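Local coordinates for protein 2-dehydropantoate 2-reductase (Enterococcus faecium, PDB 3WFI) that interconverts 2-keto acids and D-2-hydroxy acids such as D-mandelate with NAD(H) as coenzyme, as a member of the ketopantoate reductase family, at residues B[6-10]-B[11-15]; B[17-21]-B[22-26]; B[35-38]-B[39-43]. One frame throughout, in Å; residues are numbered along the deposited sequence.

Overall arrangement
All three interactions lie in the Rossmann-type part of the chain and follow one another in sequence. Interaction 1 forms the turn from strand 2-6 into helix 10-21 and contains the NAD-binding residues Ala10 and Met11. Interaction 2, whose centre is about 13 Å away, closes the other end of the same helix and leads into strand 25-30, which ends at Asp30, another NAD-binding residue. Interaction 3 lies in the next helix, 33-42, its centre about 14 Å from that of interaction 1. These two touch through a hydrogen bond of 2.7 Å between Ala8 O and His35 NE2. Interactions 2 and 3 do not meet, their nearest atoms being about 8 Å apart.

Interaction 1: residues B[6-10]-B[11-15]; sequences AGAGA and MGSRF
Ser13 turns OG beside its own backbone N (chi1 -69°), so that hydroxyl and amide of one residue both face Gly9 O, at the start of the helix. The amide bond is the more axial of the two: Ser13 N lies 2.8 Å from Gly9 O, almost in line with the carbonyl. Ser13 OG donates to the same oxygen over 2.9 Å, but from above the carbonyl plane, 42° out of it. This double grip satisfies the N-cap carbonyl and fixes the rotation of the serine hydroxyl, which is buried and also comes within 3.1 Å of Ala8 O. One residue further on, the helical pattern is regular, with Arg14 N bonded to Ala10 O at 3.0 Å. The guanidinium of Arg14 is anchored apart from this turn, its NE bonded to Thr130 O. Where the loop folds back on the helix there are only hydrogens on Gly12 CA, and one of them points at Gly7 O in a nearly straight CA-H...O contact of 3.5 Å. The same absence of a side chain lets Gly12 CA come within 4.4 Å of Ala8 CA. Gly7, Gly9 and Gly12 match the GxGxxG pattern of a Rossmann fold, the tight strand-turn-helix whose Ala10 and Met11 bind NAD.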
ATOM      1  N   ALA B   6      -5.918  18.552  31.211  1.00 17.85           N
ATOM      2  CA  ALA B   6      -5.348  18.998  29.923  1.00 18.60           C
ATOM      3  C   ALA B   6      -6.334  18.644  28.831  1.00 19.19           C
ATOM      4  O   ALA B   6      -6.303  17.532  28.281  1.00 18.50           O
ATOM      5  CB  ALA B   6      -4.018  18.331  29.664  1.00 18.41           C
ATOM      6  N   GLY B   7      -7.237  19.586  28.558  1.00 20.05           N
ATOM      7  CA  GLY B   7      -8.381  19.353  27.677  1.00 20.39           C
ATOM      8  C   GLY B   7      -9.665  19.431  28.485  1.00 21.72           C
ATOM      9  O   GLY B   7     -10.109  18.436  29.068  1.00 21.47           O
ATOM     10  N   ALA B   8     -10.261  20.616  28.529  1.00 22.14           N
ATOM     11  CA  ALA B   8     -11.440  20.846  29.346  1.00 23.68           C
ATOM     12  C   ALA B   8     -12.722  20.815  28.524  1.00 24.82           C
ATOM     13  O   ALA B   8     -13.590  21.660  28.701  1.00 26.12           O
ATOM     14  CB  ALA B   8     -11.306  22.162  30.103  1.00 23.90           C
ATOM     15  N   GLY B   9     -12.835  19.838  27.622  1.00 25.61           N
ATOM     16  CA  GLY B   9     -14.076  19.581  26.896  1.00 25.49           C
ATOM     17  C   GLY B   9     -15.086  18.960  27.846  1.00 25.83           C
ATOM     18  O   GLY B   9     -14.945  19.078  29.061  1.00 25.30           O
ATOM     19  N   ALA B  10     -16.088  18.275  27.307  1.00 25.79           N
ATOM     20  CA  ALA B  10     -17.177  17.743  28.136  1.00 25.30           C
ATOM     21  C   ALA B  10     -16.668  16.767  29.209  1.00 24.69           C
ATOM     22  O   ALA B  10     -17.018  16.895  30.377  1.00 24.20           O
ATOM     23  CB  ALA B  10     -18.245  17.071  27.271  1.00 26.09           C
ATOM     24  N   MET B  11     -15.831  15.815  28.816  1.00 23.46           N
ATOM     25  CA  MET B  11     -15.323  14.806  29.754  1.00 24.21           C
ATOM     26  C   MET B  11     -14.328  15.414  30.752  1.00 22.86           C
ATOM     27  O   MET B  11     -14.393  15.121  31.940  1.00 22.51           O
ATOM     28  CB  MET B  11     -14.660  13.641  29.011  1.00 25.08           C
ATOM     29  CG  MET B  11     -14.407  12.406  29.878  1.00 26.41           C
ATOM     30  SD  MET B  11     -15.895  11.623  30.558  1.00 29.52           S
ATOM     31  CE  MET B  11     -16.815  11.319  29.043  1.00 30.63           C
ATOM     32  N   GLY B  12     -13.414  16.251  30.265  1.00 21.73           N
ATOM     33  CA  GLY B  12     -12.480  16.960  31.142  1.00 20.95           C
ATOM     34  C   GLY B  12     -13.213  17.812  32.171  1.00 20.84           C
ATOM     35  O   GLY B  12     -12.827  17.874  33.343  1.00 20.38           O
ATOM     36  N   SER B  13     -14.270  18.477  31.729  1.00 20.59           N
ATOM     37  CA  SER B  13     -15.093  19.283  32.626  1.00 21.89           C
ATOM     38  C   SER B  13     -15.797  18.418  33.673  1.00 22.10           C
ATOM     39  O   SER B  13     -15.914  18.824  34.819  1.00 24.34           O
ATOM     40  CB  SER B  13     -16.105  20.113  31.838  1.00 21.67           C
ATOM     41  OG  SER B  13     -15.456  21.129  31.081  1.00 21.84           O
ATOM     42  N   ARG B  14     -16.264  17.234  33.292  1.00 23.02           N
ATOM     43  CA  ARG B  14     -16.858  16.323  34.267  1.00 23.13           C
ATOM     44  C   ARG B  14     -15.822  15.976  35.330  1.00 22.57           C
ATOM     45  O   ARG B  14     -16.075  16.140  36.526  1.00 21.93           O
ATOM     46  CB  ARG B  14     -17.342  15.021  33.623  1.00 23.68           C
ATOM     47  CG  ARG B  14     -17.793  14.002  34.667  1.00 24.60           C
ATOM     48  CD  ARG B  14     -18.214  12.666  34.082  1.00 25.93           C
ATOM     49  NE  ARG B  14     -19.586  12.634  33.562  1.00 27.39           N
ATOM     50  CZ  ARG B  14     -20.709  12.583  34.293  1.00 28.94           C
ATOM     51  NH1 ARG B  14     -20.677  12.611  35.618  1.00 29.19           N
ATOM     52  NH2 ARG B  14     -21.893  12.531  33.678  1.00 30.18           N
ATOM     53  N   PHE B  15     -14.661  15.496  34.880  1.00 21.29           N
ATOM     54  CA  PHE B  15     -13.590  15.079  35.789  1.00 21.05           C
ATOM     55  C   PHE B  15     -13.152  16.239  36.682  1.00 20.81           C
ATOM     56  O   PHE B  15     -13.050  16.083  37.893  1.00 21.28           O
ATOM     57  CB  PHE B  15     -12.389  14.517  35.019  1.00 20.53           C
ATOM     58  CG  PHE B  15     -12.500  13.050  34.690  1.00 20.82           C
ATOM     59  CD1 PHE B  15     -13.527  12.583  33.878  1.00 20.78           C
ATOM     60  CD2 PHE B  15     -11.559  12.140  35.157  1.00 20.69           C
ATOM     61  CE1 PHE B  15     -13.639  11.250  33.567  1.00 20.76           C
ATOM     62  CE2 PHE B  15     -11.662  10.792  34.847  1.00 20.36           C
ATOM     63  CZ  PHE B  15     -12.707  10.350  34.044  1.00 21.13           C
TER

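Interaction 2: residues B[17-21]-B[22-26]; sequences LMLHQ and SGNEV
Leu19 reaches from the last turn of its helix over the chain that leaves it. Its CB rests on Val26 CG2, 3.9 Å away. From there chi1 of -74° sets CG beside the backbone N, and the CD2 branch runs out obliquely across the side chain of Asn24, coming within 4.4 Å of Asn24 CG. Val26 CG2 also touches the helix backbone, 3.8 Å from His20 N, so a single methyl meets two successive residues. Alongside these contacts the helix ends in a Schellman motif. Asn24 N reaches back to Leu19 O at 3.2 Å, while Gly23 N bonds to His20 O at 2.9 Å, approaching from well above the carbonyl plane. Gly23 has positive phi (103°), the backbone turn on which this pair of bonds depends. On the more exposed flank, Ser22 OG gives its proton to a water 2.6 Å away, and that water donates to Met18 O at 2.7 Å. The water thus links the Ser22 hydroxyl to Met18 O, a carbonyl of the last helical turn whose direct bond from Ser22 N is weak. In the beta-alpha-beta unit of strand 2-6, helix 10-21 and strand 25-30, this is the turn back into the sheet, with Leu19 and Asn24 lying on Ile3 and Val26 on Ile5.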
ATOM      1  N   LEU B  17     -14.838  18.997  37.520  1.00 23.88           N
ATOM      2  CA  LEU B  17     -15.898  19.312  38.468  1.00 23.73           C
ATOM      3  C   LEU B  17     -15.971  18.306  39.616  1.00 23.38           C
ATOM      4  O   LEU B  17     -16.010  18.690  40.798  1.00 22.86           O
ATOM      5  CB  LEU B  17     -17.241  19.356  37.755  1.00 24.62           C
ATOM      6  CG  LEU B  17     -18.388  19.815  38.649  1.00 25.77           C
ATOM      7  CD1 LEU B  17     -18.166  21.245  39.129  1.00 26.58           C
ATOM      8  CD2 LEU B  17     -19.705  19.693  37.892  1.00 27.02           C
ATOM      9  N   MET B  18     -15.986  17.021  39.275  1.00 22.44           N
ATOM     10  CA  MET B  18     -16.129  15.988  40.286  1.00 22.04           C
ATOM     11  C   MET B  18     -14.918  15.988  41.232  1.00 21.16           C
ATOM     12  O   MET B  18     -15.080  15.924  42.452  1.00 19.47           O
ATOM     13  CB  MET B  18     -16.350  14.630  39.647  1.00 22.44           C
ATOM     14  CG  MET B  18     -17.704  14.537  38.966  1.00 23.75           C
ATOM     15  SD  MET B  18     -17.948  13.025  38.045  1.00 24.64           S
ATOM     16  CE  MET B  18     -18.262  11.845  39.350  1.00 24.54           C
ATOM     17  N   LEU B  19     -13.722  16.122  40.675  1.00 21.20           N
ATOM     18  CA  LEU B  19     -12.498  16.197  41.478  1.00 21.69           C
ATOM     19  C   LEU B  19     -12.459  17.416  42.397  1.00 23.45           C
ATOM     20  O   LEU B  19     -11.987  17.337  43.532  1.00 25.14           O
ATOM     21  CB  LEU B  19     -11.265  16.199  40.570  1.00 21.30           C
ATOM     22  CG  LEU B  19     -10.959  14.834  39.957  1.00 21.21           C
ATOM     23  CD1 LEU B  19     -10.028  14.975  38.761  1.00 21.14           C
ATOM     24  CD2 LEU B  19     -10.367  13.893  41.002  1.00 21.56           C
ATOM     25  N   HIS B  20     -12.920  18.546  41.884  1.00 25.34           N
ATOM     26  CA  HIS B  20     -13.008  19.780  42.647  1.00 27.88           C
ATOM     27  C   HIS B  20     -13.959  19.634  43.829  1.00 29.40           C
ATOM     28  O   HIS B  20     -13.598  19.973  44.964  1.00 29.92           O
ATOM     29  CB  HIS B  20     -13.488  20.908  41.745  1.00 28.33           C
ATOM     30  CG  HIS B  20     -13.880  22.137  42.492  1.00 30.46           C
ATOM     31  ND1 HIS B  20     -15.196  22.456  42.749  1.00 31.62           N
ATOM     32  CD2 HIS B  20     -13.137  23.110  43.062  1.00 31.10           C
ATOM     33  CE1 HIS B  20     -15.247  23.584  43.432  1.00 32.71           C
ATOM     34  NE2 HIS B  20     -14.011  24.003  43.633  1.00 32.67           N
ATOM     35  N   GLN B  21     -15.152  19.119  43.561  1.00 31.10           N
ATOM     36  CA  GLN B  21     -16.180  18.950  44.595  1.00 34.73           C
ATOM     37  C   GLN B  21     -15.681  18.191  45.823  1.00 36.58           C
ATOM     38  O   GLN B  21     -16.132  18.462  46.938  1.00 39.29           O
ATOM     39  CB  GLN B  21     -17.415  18.215  44.059  1.00 35.85           C
ATOM     40  CG  GLN B  21     -18.339  18.960  43.114  1.00 38.14           C
ATOM     41  CD  GLN B  21     -19.510  18.088  42.710  1.00 40.42           C
ATOM     42  OE1 GLN B  21     -19.461  17.406  41.692  1.00 43.63           O
ATOM     43  NE2 GLN B  21     -20.551  18.069  43.530  1.00 43.59           N
ATOM     44  N   SER B  22     -14.777  17.235  45.619  1.00 36.44           N
ATOM     45  CA  SER B  22     -14.271  16.388  46.704  1.00 37.20           C
ATOM     46  C   SER B  22     -13.038  16.960  47.415  1.00 37.15           C
ATOM     47  O   SER B  22     -12.449  16.295  48.275  1.00 36.47           O
ATOM     48  CB  SER B  22     -13.950  14.996  46.165  1.00 38.17           C
ATOM     49  OG  SER B  22     -15.116  14.411  45.589  1.00 42.36           O
ATOM     50  N   GLY B  23     -12.643  18.180  47.050  1.00 36.35           N
ATOM     51  CA  GLY B  23     -11.599  18.900  47.772  1.00 34.50           C
ATOM     52  C   GLY B  23     -10.238  18.926  47.105  1.00 32.98           C
ATOM     53  O   GLY B  23      -9.251  19.353  47.712  1.00 32.70           O
ATOM     54  N   ASN B  24     -10.168  18.486  45.853  1.00 30.58           N
ATOM     55  CA  ASN B  24      -8.916  18.569  45.108  1.00 28.38           C
ATOM     56  C   ASN B  24      -8.736  19.965  44.556  1.00 27.45           C
ATOM     57  O   ASN B  24      -9.706  20.688  44.370  1.00 27.25           O
ATOM     58  CB  ASN B  24      -8.879  17.545  43.976  1.00 27.82           C
ATOM     59  CG  ASN B  24      -8.850  16.126  44.488  1.00 27.16           C
ATOM     60  OD1 ASN B  24      -9.832  15.374  44.377  1.00 28.51           O
ATOM     61  ND2 ASN B  24      -7.726  15.750  45.068  1.00 26.68           N
ATOM     62  N   GLU B  25      -7.484  20.329  44.305  1.00 27.57           N
ATOM     63  CA  GLU B  25      -7.145  21.583  43.666  1.00 28.46           C
ATOM     64  C   GLU B  25      -6.993  21.285  42.179  1.00 27.49           C
ATOM     65  O   GLU B  25      -6.108  20.531  41.789  1.00 26.92           O
ATOM     66  CB  GLU B  25      -5.855  22.141  44.278  1.00 31.41           C
ATOM     67  CG  GLU B  25      -5.311  23.410  43.647  1.00 35.42           C
ATOM     68  CD  GLU B  25      -4.292  24.101  44.541  1.00 40.14           C
ATOM     69  OE1 GLU B  25      -4.114  25.333  44.405  1.00 44.86           O
ATOM     70  OE2 GLU B  25      -3.668  23.415  45.389  1.00 43.06           O
ATOM     71  N   VAL B  26      -7.888  21.843  41.368  1.00 24.59           N
ATOM     72  CA  VAL B  26      -7.957  21.542  39.943  1.00 23.85           C
ATOM     73  C   VAL B  26      -7.669  22.772  39.086  1.00 22.65           C
ATOM     74  O   VAL B  26      -8.128  23.879  39.371  1.00 22.38           O
ATOM     75  CB  VAL B  26      -9.350  20.998  39.561  1.00 24.62           C
ATOM     76  CG1 VAL B  26      -9.418  20.724  38.072  1.00 24.89           C
ATOM     77  CG2 VAL B  26      -9.668  19.734  40.355  1.00 24.23           C
TER
HETATM   78  O   HOH W   1     -16.979  14.589  43.802  1.00 29.83           O

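Interaction 3: residues B[35-38]-B[39-43]; sequences HVQQ and IKEHG
Gln37 NE2 donates to Glu41 OE1 over 2.8 Å, joining two side chains one helical turn apart. The bond uses the anti side of the carboxylate, close to its plane, but leaves the amide plane of Gln37 at a tilt; the two flat groups are turned 56° against each other. A bend at chi2 (62°) brings the Gln37 amide forward, and the glutamate meets it with a chain extended beyond CG. Next to it, Gln38 and His42 run side by side in the same direction, Gln38 OE1 lying 3.2 Å from His42 CD2, while their backbones are joined by His42 N to Gln38 O at 2.8 Å. These pairs lie on the more exposed flank of helix 33-42, the helix that follows strand 25-30 in the Rossmann fold; its other flank packs on that strand and on strand 59-61. There Val36 and Lys40 lie alongside each other, Val36 CG1 against Lys40 CE at 3.7 Å, and both rest on Ile59. The outer part of the extended lysine chain thus runs past one methyl of the valine. Ile39 CD1 sits over one face of the His35 ring, a CH-pi contact with the methyl 3.8 Å from the ring centroid and 17° off its normal, displaced somewhat toward the rim. The two nitrogens of that ring are bonded to Ala8 O through NE2 and to Gly137 N through ND1, which fixes its orientation beside Asp30, a residue that binds NAD. Ile39 N also bonds to His35 O at 3.2 Å, so backbone and side chain link the same two residues. At the C-terminal end, Gly43 leaves helical geometry with positive phi, yet its N still reaches Ile39 O at 2.8 Å.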
ATOM      1  N   HIS B  35     -14.375  29.381  25.534  1.00 42.08           N
ATOM      2  CA  HIS B  35     -14.586  28.424  26.635  1.00 38.28           C
ATOM      3  C   HIS B  35     -13.842  28.883  27.883  1.00 36.91           C
ATOM      4  O   HIS B  35     -14.410  28.950  28.967  1.00 36.21           O
ATOM      5  CB  HIS B  35     -14.067  27.047  26.214  1.00 35.21           C
ATOM      6  CG  HIS B  35     -14.495  25.918  27.104  1.00 33.66           C
ATOM      7  ND1 HIS B  35     -15.782  25.779  27.570  1.00 33.74           N
ATOM      8  CD2 HIS B  35     -13.814  24.847  27.570  1.00 31.32           C
ATOM      9  CE1 HIS B  35     -15.873  24.683  28.304  1.00 32.96           C
ATOM     10  NE2 HIS B  35     -14.690  24.100  28.319  1.00 30.76           N
ATOM     11  N   VAL B  36     -12.567  29.216  27.690  1.00 36.41           N
ATOM     12  CA  VAL B  36     -11.701  29.674  28.767  1.00 36.18           C
ATOM     13  C   VAL B  36     -12.260  30.957  29.392  1.00 37.13           C
ATOM     14  O   VAL B  36     -12.375  31.059  30.614  1.00 36.15           O
ATOM     15  CB  VAL B  36     -10.254  29.896  28.262  1.00 35.97           C
ATOM     16  CG1 VAL B  36      -9.387  30.547  29.336  1.00 35.59           C
ATOM     17  CG2 VAL B  36      -9.634  28.575  27.818  1.00 35.23           C
ATOM     18  N   GLN B  37     -12.612  31.923  28.548  1.00 37.97           N
ATOM     19  CA  GLN B  37     -13.092  33.224  29.010  1.00 39.83           C
ATOM     20  C   GLN B  37     -14.420  33.111  29.760  1.00 38.92           C
ATOM     21  O   GLN B  37     -14.616  33.764  30.787  1.00 37.60           O
ATOM     22  CB  GLN B  37     -13.228  34.184  27.815  1.00 43.16           C
ATOM     23  CG  GLN B  37     -13.523  35.625  28.189  1.00 46.05           C
ATOM     24  CD  GLN B  37     -12.418  36.242  29.006  1.00 48.49           C
ATOM     25  OE1 GLN B  37     -11.259  36.262  28.589  1.00 51.56           O
ATOM     26  NE2 GLN B  37     -12.764  36.741  30.181  1.00 50.95           N
ATOM     27  N   GLN B  38     -15.331  32.280  29.258  1.00 39.50           N
ATOM     28  CA  GLN B  38     -16.632  32.095  29.921  1.00 41.42           C
ATOM     29  C   GLN B  38     -16.458  31.513  31.320  1.00 39.49           C
ATOM     30  O   GLN B  38     -17.058  32.003  32.273  1.00 40.31           O
ATOM     31  CB  GLN B  38     -17.607  31.256  29.073  1.00 43.06           C
ATOM     32  CG  GLN B  38     -18.388  32.086  28.069  1.00 44.60           C
ATOM     33  CD  GLN B  38     -19.112  33.247  28.698  1.00 47.32           C
ATOM     34  OE1 GLN B  38     -19.996  33.057  29.539  1.00 49.11           O
ATOM     35  NE2 GLN B  38     -18.769  34.455  28.279  1.00 48.68           N
ATOM     36  N   ILE B  39     -15.607  30.495  31.440  1.00 38.27           N
ATOM     37  CA  ILE B  39     -15.328  29.867  32.735  1.00 36.44           C
ATOM     38  C   ILE B  39     -14.588  30.832  33.672  1.00 36.17           C
ATOM     39  O   ILE B  39     -14.860  30.856  34.858  1.00 34.10           O
ATOM     40  CB  ILE B  39     -14.550  28.535  32.576  1.00 34.92           C
ATOM     41  CG1 ILE B  39     -15.435  27.510  31.856  1.00 35.16           C
ATOM     42  CG2 ILE B  39     -14.111  27.988  33.937  1.00 33.81           C
ATOM     43  CD1 ILE B  39     -14.705  26.304  31.310  1.00 34.55           C
ATOM     44  N   LYS B  40     -13.669  31.631  33.138  1.00 37.70           N
ATOM     45  CA  LYS B  40     -12.995  32.643  33.952  1.00 38.98           C
ATOM     46  C   LYS B  40     -14.019  33.606  34.550  1.00 40.71           C
ATOM     47  O   LYS B  40     -14.012  33.852  35.750  1.00 40.71           O
ATOM     48  CB  LYS B  40     -11.959  33.434  33.138  1.00 39.28           C
ATOM     49  CG  LYS B  40     -10.592  32.779  33.021  1.00 38.22           C
ATOM     50  CD  LYS B  40      -9.662  33.629  32.166  1.00 38.74           C
ATOM     51  CE  LYS B  40      -8.320  32.952  31.930  1.00 38.96           C
ATOM     52  NZ  LYS B  40      -7.527  33.606  30.844  1.00 39.89           N
ATOM     53  N   GLU B  41     -14.909  34.128  33.711  1.00 43.94           N
ATOM     54  CA  GLU B  41     -15.868  35.151  34.144  1.00 46.76           C
ATOM     55  C   GLU B  41     -17.027  34.624  34.985  1.00 46.58           C
ATOM     56  O   GLU B  41     -17.444  35.279  35.930  1.00 50.11           O
ATOM     57  CB  GLU B  41     -16.435  35.903  32.938  1.00 48.87           C
ATOM     58  CG  GLU B  41     -15.461  36.890  32.321  1.00 51.42           C
ATOM     59  CD  GLU B  41     -16.047  37.580  31.092  1.00 51.93           C
ATOM     60  OE1 GLU B  41     -15.442  37.519  29.999  1.00 51.39           O
ATOM     61  OE2 GLU B  41     -17.128  38.195  31.230  1.00 54.82           O
ATOM     62  N   HIS B  42     -17.535  33.442  34.648  1.00 46.96           N
ATOM     63  CA  HIS B  42     -18.761  32.909  35.260  1.00 46.64           C
ATOM     64  C   HIS B  42     -18.604  31.552  35.937  1.00 45.43           C
ATOM     65  O   HIS B  42     -19.579  31.024  36.472  1.00 46.30           O
ATOM     66  CB  HIS B  42     -19.861  32.762  34.207  1.00 48.58           C
ATOM     67  CG  HIS B  42     -20.301  34.053  33.607  1.00 49.71           C
ATOM     68  ND1 HIS B  42     -21.120  34.945  34.269  1.00 50.06           N
ATOM     69  CD2 HIS B  42     -20.058  34.592  32.390  1.00 49.41           C
ATOM     70  CE1 HIS B  42     -21.348  35.985  33.487  1.00 50.56           C
ATOM     71  NE2 HIS B  42     -20.715  35.795  32.342  1.00 50.13           N
ATOM     72  N   GLY B  43     -17.398  30.983  35.918  1.00 43.52           N
ATOM     73  CA  GLY B  43     -17.178  29.637  36.429  1.00 42.27           C
ATOM     74  C   GLY B  43     -17.681  28.603  35.444  1.00 42.09           C
ATOM     75  O   GLY B  43     -18.279  28.947  34.424  1.00 43.32           O
TER